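Local atomic coordinates of stromal cell-derived factor 2-like protein (Arabidopsis thaliana, PDB entry 3MAL), a protein that works in endoplasmic reticulum protein quality control and the unfolded protein response, in a complex with ERDJ3B and BIP1, and may take part in glycoprotein quality control. Residues Leu26-Glu29 and Lys30-Phe33; His102-Pro105 and Ile106-Asn109; Ser121-Gly124 and Asp125-Lys128. All blocks are in the same frame, centred on the assembly; numbering follows the deposited sequence.

Contact 1 (Leu26-Glu29 and Lys30-Phe33)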
ATOM      1  N   LEU A  26       3.383  -3.998   4.987  1.00  9.14           N
ATOM      2  CA  LEU A  26       3.964  -2.684   4.809  1.00  9.57           C
ATOM      3  C   LEU A  26       3.774  -1.907   6.097  1.00  9.80           C
ATOM      4  O   LEU A  26       2.640  -1.586   6.479  1.00  9.78           O
ATOM      5  CB  LEU A  26       3.295  -1.975   3.624  1.00  9.71           C
ATOM      6  CG  LEU A  26       4.139  -0.864   3.011  1.00 12.99           C
ATOM      7  CD1 LEU A  26       5.342  -1.416   2.214  1.00 11.05           C
ATOM      8  CD2 LEU A  26       3.243   0.043   2.128  1.00 16.16           C
ATOM      9  N   MET A  27       4.882  -1.627   6.782  1.00  9.18           N
ATOM     10  CA  MET A  27       4.845  -0.959   8.059  1.00  9.44           C
ATOM     11  C   MET A  27       5.159   0.527   7.917  1.00  9.72           C
ATOM     12  O   MET A  27       6.152   0.904   7.282  1.00  8.77           O
ATOM     13  CB  MET A  27       5.843  -1.611   9.017  1.00 10.35           C
ATOM     14  CG  MET A  27       5.776  -1.073  10.450  1.00 14.29           C
ATOM     15  SD  MET A  27       7.148  -1.595  11.511  1.00 22.46           S
ATOM     16  CE  MET A  27       8.409  -0.456  10.969  1.00 21.96           C
ATOM     17  N   HIS A  28       4.300   1.346   8.527  1.00  9.60           N
ATOM     18  CA  HIS A  28       4.485   2.797   8.656  1.00 10.23           C
ATOM     19  C   HIS A  28       5.695   3.070   9.551  1.00 10.59           C
ATOM     20  O   HIS A  28       5.731   2.636  10.701  1.00 10.39           O
ATOM     21  CB  HIS A  28       3.218   3.374   9.283  1.00  9.29           C
ATOM     22  CG  HIS A  28       3.190   4.872   9.377  1.00  9.56           C
ATOM     23  ND1 HIS A  28       3.247   5.700   8.275  1.00  9.20           N
ATOM     24  CD2 HIS A  28       3.051   5.686  10.449  1.00  7.87           C
ATOM     25  CE1 HIS A  28       3.154   6.961   8.664  1.00  6.42           C
ATOM     26  NE2 HIS A  28       3.053   6.981   9.980  1.00 10.31           N
ATOM     27  N   GLU A  29       6.706   3.747   9.034  1.00 11.07           N
ATOM     28  CA  GLU A  29       7.920   3.889   9.868  1.00 12.15           C
ATOM     29  C   GLU A  29       7.722   4.576  11.220  1.00 12.44           C
ATOM     30  O   GLU A  29       8.270   4.134  12.215  1.00 12.56           O
ATOM     31  CB  GLU A  29       9.047   4.579   9.133  1.00 12.78           C
ATOM     32  CG  GLU A  29      10.331   4.602   9.983  1.00 14.98           C
ATOM     33  CD  GLU A  29      11.495   5.230   9.239  1.00 20.01           C
ATOM     34  OE1 GLU A  29      11.333   6.352   8.701  1.00 20.54           O
ATOM     35  OE2 GLU A  29      12.594   4.615   9.204  1.00 22.75           O
ATOM     36  N   LYS A  30       6.963   5.665  11.243  1.00 13.07           N
ATOM     37  CA  LYS A  30       6.773   6.477  12.427  1.00 13.71           C
ATOM     38  C   LYS A  30       5.923   5.779  13.494  1.00 13.27           C
ATOM     39  O   LYS A  30       6.309   5.724  14.657  1.00 12.84           O
ATOM     40  CB  LYS A  30       6.091   7.774  11.984  1.00 14.41           C
ATOM     41  CG  LYS A  30       6.394   8.985  12.822  1.00 20.40           C
ATOM     42  CD  LYS A  30       7.834   9.411  12.671  1.00 26.45           C
ATOM     43  CE  LYS A  30       8.055  10.708  13.444  1.00 28.97           C
ATOM     44  NZ  LYS A  30       9.518  11.074  13.527  1.00 33.66           N
ATOM     45  N   THR A  31       4.764   5.247  13.119  1.00 11.84           N
ATOM     46  CA  THR A  31       3.869   4.666  14.113  1.00 11.92           C
ATOM     47  C   THR A  31       3.992   3.144  14.273  1.00 11.83           C
ATOM     48  O   THR A  31       3.488   2.575  15.250  1.00 12.09           O
ATOM     49  CB  THR A  31       2.400   4.950  13.757  1.00 11.75           C
ATOM     50  OG1 THR A  31       2.092   4.280  12.532  1.00  8.76           O
ATOM     51  CG2 THR A  31       2.146   6.448  13.619  1.00 10.59           C
ATOM     52  N   LYS A  32       4.629   2.483  13.300  1.00 10.68           N
ATOM     53  CA  LYS A  32       4.753   1.019  13.302  1.00 10.94           C
ATOM     54  C   LYS A  32       3.445   0.264  12.962  1.00 10.26           C
ATOM     55  O   LYS A  32       3.424  -0.960  12.985  1.00  9.65           O
ATOM     56  CB  LYS A  32       5.361   0.492  14.620  1.00 10.93           C
ATOM     57  CG  LYS A  32       6.608   1.272  15.136  1.00 12.22           C
ATOM     58  CD  LYS A  32       7.727   1.322  14.097  1.00 13.18           C
ATOM     59  CE  LYS A  32       8.924   2.135  14.647  1.00 16.05           C
ATOM     60  NZ  LYS A  32       9.956   2.393  13.592  1.00 17.65           N
ATOM     61  N   PHE A  33       2.374   0.987  12.628  1.00  9.15           N
ATOM     62  CA  PHE A  33       1.115   0.336  12.205  1.00  8.02           C
ATOM     63  C   PHE A  33       1.251  -0.297  10.814  1.00  8.00           C
ATOM     64  O   PHE A  33       2.050   0.154   9.980  1.00  7.61           O
ATOM     65  CB  PHE A  33      -0.077   1.327  12.245  1.00  8.12           C
ATOM     66  CG  PHE A  33      -0.637   1.582  13.655  1.00  9.20           C
ATOM     67  CD1 PHE A  33       0.217   1.868  14.737  1.00  9.78           C
ATOM     68  CD2 PHE A  33      -2.013   1.555  13.887  1.00  9.40           C
ATOM     69  CE1 PHE A  33      -0.307   2.099  16.041  1.00 10.51           C
ATOM     70  CE2 PHE A  33      -2.541   1.793  15.161  1.00  8.88           C
ATOM     71  CZ  PHE A  33      -1.674   2.067  16.251  1.00 10.93           C
TER

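Contact 2 (His102-Pro105 and Ile106-Asn109)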
ATOM      1  N   HIS A 102     -11.043  11.817  -3.812  1.00 15.95           N
ATOM      2  CA  HIS A 102     -12.105  11.868  -2.818  1.00 15.53           C
ATOM      3  C   HIS A 102     -11.425  12.225  -1.508  1.00 14.60           C
ATOM      4  O   HIS A 102     -10.231  11.947  -1.340  1.00 14.10           O
ATOM      5  CB  HIS A 102     -12.793  10.500  -2.685  1.00 16.21           C
ATOM      6  CG  HIS A 102     -13.809  10.237  -3.741  1.00 18.37           C
ATOM      7  ND1 HIS A 102     -13.571   9.420  -4.832  1.00 19.68           N
ATOM      8  CD2 HIS A 102     -15.076  10.692  -3.881  1.00 18.07           C
ATOM      9  CE1 HIS A 102     -14.650   9.384  -5.593  1.00 18.55           C
ATOM     10  NE2 HIS A 102     -15.580  10.136  -5.031  1.00 20.46           N
ATOM     11  N   ALA A 103     -12.160  12.863  -0.600  1.00 13.85           N
ATOM     12  CA  ALA A 103     -11.658  13.180   0.743  1.00 13.36           C
ATOM     13  C   ALA A 103     -11.622  11.963   1.695  1.00 12.46           C
ATOM     14  O   ALA A 103     -12.613  11.238   1.833  1.00 12.39           O
ATOM     15  CB  ALA A 103     -12.485  14.334   1.372  1.00 14.52           C
ATOM     16  N   SER A 104     -10.465  11.751   2.333  1.00 11.43           N
ATOM     17  CA  SER A 104     -10.278  10.716   3.365  1.00 10.07           C
ATOM     18  C   SER A 104     -11.130  11.087   4.590  1.00 10.55           C
ATOM     19  O   SER A 104     -11.388  12.273   4.810  1.00 10.31           O
ATOM     20  CB  SER A 104      -8.797  10.604   3.736  1.00 10.07           C
ATOM     21  OG  SER A 104      -8.284  11.775   4.382  1.00  7.61           O
ATOM     22  N   PRO A 105     -11.556  10.091   5.394  1.00 10.43           N
ATOM     23  CA  PRO A 105     -12.612  10.392   6.380  1.00 11.25           C
ATOM     24  C   PRO A 105     -12.237  11.225   7.605  1.00 11.63           C
ATOM     25  O   PRO A 105     -13.139  11.807   8.227  1.00 12.79           O
ATOM     26  CB  PRO A 105     -13.109   8.996   6.816  1.00 11.52           C
ATOM     27  CG  PRO A 105     -12.285   7.993   6.066  1.00 10.75           C
ATOM     28  CD  PRO A 105     -11.130   8.690   5.438  1.00 10.11           C
ATOM     29  N   ILE A 106     -10.959  11.281   7.980  1.00 11.45           N
ATOM     30  CA  ILE A 106     -10.583  12.007   9.194  1.00 11.50           C
ATOM     31  C   ILE A 106      -9.926  13.347   8.876  1.00 11.89           C
ATOM     32  O   ILE A 106     -10.370  14.383   9.390  1.00 12.51           O
ATOM     33  CB  ILE A 106      -9.693  11.155  10.194  1.00 11.10           C
ATOM     34  CG1 ILE A 106     -10.483   9.948  10.724  1.00 10.51           C
ATOM     35  CG2 ILE A 106      -9.250  11.996  11.370  1.00 11.62           C
ATOM     36  CD1 ILE A 106      -9.718   9.111  11.788  1.00 10.33           C
ATOM     37  N   SER A 107      -8.901  13.327   8.022  1.00 11.01           N
ATOM     38  CA  SER A 107      -8.074  14.512   7.770  1.00 10.87           C
ATOM     39  C   SER A 107      -8.411  15.260   6.461  1.00 10.61           C
ATOM     40  O   SER A 107      -7.841  16.312   6.178  1.00 10.38           O
ATOM     41  CB  SER A 107      -6.591  14.145   7.812  1.00 10.50           C
ATOM     42  OG  SER A 107      -6.273  13.223   6.763  1.00 11.75           O
ATOM     43  N   GLY A 108      -9.328  14.729   5.665  1.00 10.08           N
ATOM     44  CA  GLY A 108      -9.730  15.419   4.427  1.00 10.62           C
ATOM     45  C   GLY A 108      -8.598  15.495   3.415  1.00 10.59           C
ATOM     46  O   GLY A 108      -8.513  16.455   2.632  1.00 11.44           O
ATOM     47  N   ASN A 109      -7.716  14.491   3.440  1.00 10.35           N
ATOM     48  CA  ASN A 109      -6.665  14.351   2.428  1.00  9.08           C
ATOM     49  C   ASN A 109      -7.144  13.349   1.375  1.00  8.94           C
ATOM     50  O   ASN A 109      -8.342  13.073   1.299  1.00  9.49           O
ATOM     51  CB  ASN A 109      -5.334  13.942   3.083  1.00  8.90           C
ATOM     52  CG  ASN A 109      -4.718  15.084   3.892  1.00  9.75           C
ATOM     53  OD1 ASN A 109      -4.400  16.137   3.341  1.00  9.14           O
ATOM     54  ND2 ASN A 109      -4.578  14.887   5.193  1.00  9.46           N
TER

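Contact 3 (Ser121-Gly124 and Asp125-Lys128)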
ATOM      1  N   SER A 121      -9.271  -3.836 -12.611  1.00 17.18           N
ATOM      2  CA  SER A 121      -8.183  -2.994 -12.132  1.00 15.99           C
ATOM      3  C   SER A 121      -8.091  -1.829 -13.105  1.00 16.02           C
ATOM      4  O   SER A 121      -8.384  -1.992 -14.302  1.00 16.29           O
ATOM      5  CB  SER A 121      -6.862  -3.793 -12.104  1.00 16.01           C
ATOM      6  OG  SER A 121      -5.761  -3.016 -11.645  1.00 13.58           O
ATOM      7  N   ASP A 122      -7.728  -0.650 -12.609  1.00 14.94           N
ATOM      8  CA  ASP A 122      -7.437   0.485 -13.494  1.00 14.57           C
ATOM      9  C   ASP A 122      -6.186   1.251 -13.065  1.00 14.08           C
ATOM     10  O   ASP A 122      -5.535   0.857 -12.092  1.00 14.28           O
ATOM     11  CB  ASP A 122      -8.659   1.397 -13.704  1.00 14.15           C
ATOM     12  CG  ASP A 122      -9.092   2.136 -12.460  1.00 13.62           C
ATOM     13  OD1 ASP A 122      -8.249   2.505 -11.612  1.00 13.51           O
ATOM     14  OD2 ASP A 122     -10.306   2.393 -12.345  1.00 16.06           O
ATOM     15  N   THR A 123      -5.825   2.319 -13.788  1.00 13.01           N
ATOM     16  CA  THR A 123      -4.603   3.091 -13.442  1.00 12.01           C
ATOM     17  C   THR A 123      -4.609   3.699 -12.018  1.00 11.17           C
ATOM     18  O   THR A 123      -3.558   4.056 -11.473  1.00  9.73           O
ATOM     19  CB  THR A 123      -4.266   4.200 -14.480  1.00 12.23           C
ATOM     20  OG1 THR A 123      -5.263   5.216 -14.453  1.00 12.00           O
ATOM     21  CG2 THR A 123      -4.143   3.627 -15.900  1.00 14.41           C
ATOM     22  N   GLY A 124      -5.792   3.824 -11.421  1.00  9.99           N
ATOM     23  CA  GLY A 124      -5.882   4.335 -10.057  1.00  9.49           C
ATOM     24  C   GLY A 124      -5.294   3.349  -9.052  1.00  9.48           C
ATOM     25  O   GLY A 124      -5.121   3.690  -7.881  1.00  8.90           O
ATOM     26  N   ASP A 125      -5.007   2.129  -9.521  1.00  9.16           N
ATOM     27  CA  ASP A 125      -4.327   1.097  -8.725  1.00  9.13           C
ATOM     28  C   ASP A 125      -2.792   1.191  -8.824  1.00  9.10           C
ATOM     29  O   ASP A 125      -2.082   0.361  -8.259  1.00  8.91           O
ATOM     30  CB  ASP A 125      -4.773  -0.298  -9.186  1.00  9.39           C
ATOM     31  CG  ASP A 125      -6.269  -0.532  -9.019  1.00  9.31           C
ATOM     32  OD1 ASP A 125      -6.928   0.087  -8.145  1.00 10.67           O
ATOM     33  OD2 ASP A 125      -6.800  -1.355  -9.778  1.00  8.93           O
ATOM     34  N   HIS A 126      -2.280   2.201  -9.539  1.00  8.39           N
ATOM     35  CA  HIS A 126      -0.841   2.283  -9.830  1.00  8.60           C
ATOM     36  C   HIS A 126      -0.078   3.188  -8.854  1.00  8.16           C
ATOM     37  O   HIS A 126      -0.487   4.327  -8.598  1.00  8.82           O
ATOM     38  CB  HIS A 126      -0.621   2.708 -11.304  1.00  8.02           C
ATOM     39  CG  HIS A 126      -1.213   1.751 -12.295  1.00  8.34           C
ATOM     40  ND1 HIS A 126      -1.060   1.901 -13.661  1.00  8.00           N
ATOM     41  CD2 HIS A 126      -1.949   0.625 -12.117  1.00  7.66           C
ATOM     42  CE1 HIS A 126      -1.691   0.914 -14.279  1.00  9.45           C
ATOM     43  NE2 HIS A 126      -2.228   0.122 -13.365  1.00 10.27           N
ATOM     44  N   TRP A 127       1.030   2.663  -8.310  1.00  8.13           N
ATOM     45  CA  TRP A 127       1.874   3.366  -7.339  1.00  8.56           C
ATOM     46  C   TRP A 127       3.323   3.275  -7.776  1.00  9.26           C
ATOM     47  O   TRP A 127       3.783   2.205  -8.228  1.00 10.49           O
ATOM     48  CB  TRP A 127       1.731   2.747  -5.935  1.00  8.31           C
ATOM     49  CG  TRP A 127       0.303   2.746  -5.416  1.00  7.71           C
ATOM     50  CD1 TRP A 127      -0.671   1.849  -5.727  1.00  7.11           C
ATOM     51  CD2 TRP A 127      -0.294   3.690  -4.509  1.00  8.52           C
ATOM     52  NE1 TRP A 127      -1.847   2.165  -5.078  1.00  6.19           N
ATOM     53  CE2 TRP A 127      -1.642   3.288  -4.317  1.00  8.57           C
ATOM     54  CE3 TRP A 127       0.179   4.819  -3.830  1.00  7.76           C
ATOM     55  CZ2 TRP A 127      -2.531   3.996  -3.492  1.00  7.46           C
ATOM     56  CZ3 TRP A 127      -0.704   5.524  -2.989  1.00  9.41           C
ATOM     57  CH2 TRP A 127      -2.040   5.098  -2.828  1.00  8.57           C
ATOM     58  N   LYS A 128       4.051   4.378  -7.645  1.00  8.94           N
ATOM     59  CA  LYS A 128       5.476   4.357  -7.972  1.00  9.75           C
ATOM     60  C   LYS A 128       6.261   4.058  -6.699  1.00  9.73           C
ATOM     61  O   LYS A 128       6.071   4.730  -5.674  1.00  9.76           O
ATOM     62  CB  LYS A 128       5.865   5.702  -8.589  1.00 10.30           C
ATOM     63  CG  LYS A 128       7.361   5.983  -8.803  1.00 12.10           C
ATOM     64  CD  LYS A 128       7.448   7.510  -9.025  1.00 18.72           C
ATOM     65  CE  LYS A 128       8.844   8.000  -9.321  1.00 23.24           C
ATOM     66  NZ  LYS A 128       8.841   9.478  -9.616  1.00 27.20           N
TER
HETATM   67  O   HOH W   1      -4.215  -1.932 -13.737  1.00 17.95           O
HETATM   68  O   HOH W   2      -2.446   5.932  -9.936  1.00  8.69           O

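Contact 1 (Leu26-Glu29 and Lys30-Phe33)
Met-27 and Lys-32 lie against each other at the turn of the beta-trefoil that leads from barrel strand 23-28 into strand 34-38 of the second sheet. CG of Met-27 rests 3.5 Å from O of Lys-32. A bend at chi3 (80°) then brings CE of the methionine to 3.7 Å from CD of Lys-32, and the methionine end crosses the lysine chain at a slant, methyl against methylene. Two backbone bonds close the turn: His-28 N gives a nearly straight bond to Phe-33 O at 2.9 Å, and Lys-32 N reaches back to His-28 O at 2.8 Å. Positive phi at Lys-32 turns the chain back there. The His-28 ring lies over this turn, with the backbone N of Lys-30 above one face, displaced toward the rim, while Trp-184 meets it edge-to-face from the neighbouring barrel strand. CB of Thr-31 lies at the edge of the same ring, in its plane; its hydroxyl, whose place is less sure, is bonded to Gln-170 of the second sheet. Glu-29 runs extended away from the turn and its carboxylate makes a salt bridge to Arg-143, which ties the end of this strand to barrel strand 143-148. NZ of Lys-32 stays 5.6 Å from OE2 of Glu-29, and any attraction between them would be through space. Bent at chi2 (-56°), the lysine folds back over the turn and places NZ 2.8 Å from the backbone O of Glu-29, in the plane of that carbonyl.

Contact 2 (His102-Pro105 and Ile106-Asn109)
Ser-104 and Asn-109 face each other across the base of the surface loop that joins strands 96-100 and 110-115, a beta-hairpin connection of the beta-trefoil. The tight half of the contact is gathered round the buried serine. Its backbone N donates to O of Asn-109 at 2.7 Å, a fairly straight bond whose donor stands 31° out of the carbonyl plane. In the reverse direction, N of Asn-109 donates to OG of Ser-104 at 2.9 Å. The hydroxyl can receive it because it sits between its own N and carbonyl carbon (chi1 66°), turned in over the turn. The loop is thus gripped by a backbone bond and a side-chain bond between the same two residues. A third link is weaker: Gly-108 N to Ser-104 O, at 3.3 Å and bent; the positive phi of this glycine carries the chain round toward Asn-109. Backing from the neighbouring strand 170-175 is substantial, for the carboxylate of Glu-171 is bonded to both serine hydroxyls, Ser-104 and Ser-107, and to the backbone N of Ile-106, which pins the interior of the loop with one acidic group. The outer half is looser. Pro-105 and Ile-106 follow one another at the exposed apex; both side chains reach Tyr-162 of another loop, and most of the rest lies toward solvent. The side chain of Asn-109 rests on Cys-173 and Ile-175 of strand 170-175, and ND2 donates to OG of Ser-107 at 2.8 Å, the oxygen lying 25° out of the amide plane.

Contact 3 (Ser121-Gly124 and Asp125-Lys128)
OD2 of Asp-125 is gripped by two donors from the chain just before it. Ser-121 OG gives the shorter bond, 2.7 Å to OD2 of Asp-125; OD2 takes it on its anti lone pair, and the serine hydroxyl is carried there by a chi1 of 180°. The backbone N of Asp-122 comes in from above the carboxylate plane, 3.1 Å from the same oxygen. The other oxygen, OD1, is bonded to His-98, so the buried carboxylate is held from both ends and its rotation is fixed. Arg-87 also bonds the Ser-121 hydroxyl, placing a positive group in the second shell of the aspartate, which may ease the burial of its charge. Although CB of Asp-122 points away, its carboxylate bends back, and the OD1 atoms of Asp-122 and Asp-125 are 4.4 Å apart, where mild repulsion would be expected. OD1 of Asp-122 accepts from N of Gly-124 at 2.8 Å, on its anti side but out of the plane, an Asx turn. Two backbone bonds follow, Asp-125 N to Asp-122 O and His-126 N to Thr-123 O. His-126 folds back over this turn: CA of Thr-123 sits 3.6 Å from the ring centroid, almost on the ring normal, in a CH-pi contact. At the ring's edge, in plane, a water lies 2.9 Å from NE2 of His-126 and donates to OG of Ser-121, while a second water bridges O of Thr-123 and O of His-126. The Asx turn of Asp-122, overlapping a short 3-10 segment whose Asp-125 carboxylate bonds back to Ser-121 and Asp-122, leads into barrel strand 127-131 of the beta-trefoil.

Contacts 1 and 3 both reach the closed six-stranded barrel and are partly buried, on opposite sides of the chain's centre, their own centres 22 Å apart. Contact 2 lies farthest out, about 17 Å from that centre to its own, as a surface loop between two strands of the other sheet. Contacts 2 and 3 belong to the MIR 2 range, contact 1 to MIR 1. In contact 1 backbone bonds, aliphatic packing and a lysine-carbonyl bond predominate; in contact 2 a backbone bond, serine hydroxyls and an outside glutamate share the holding; contact 3 relies on a buried carboxylate and ordered waters at the entry to a barrel strand.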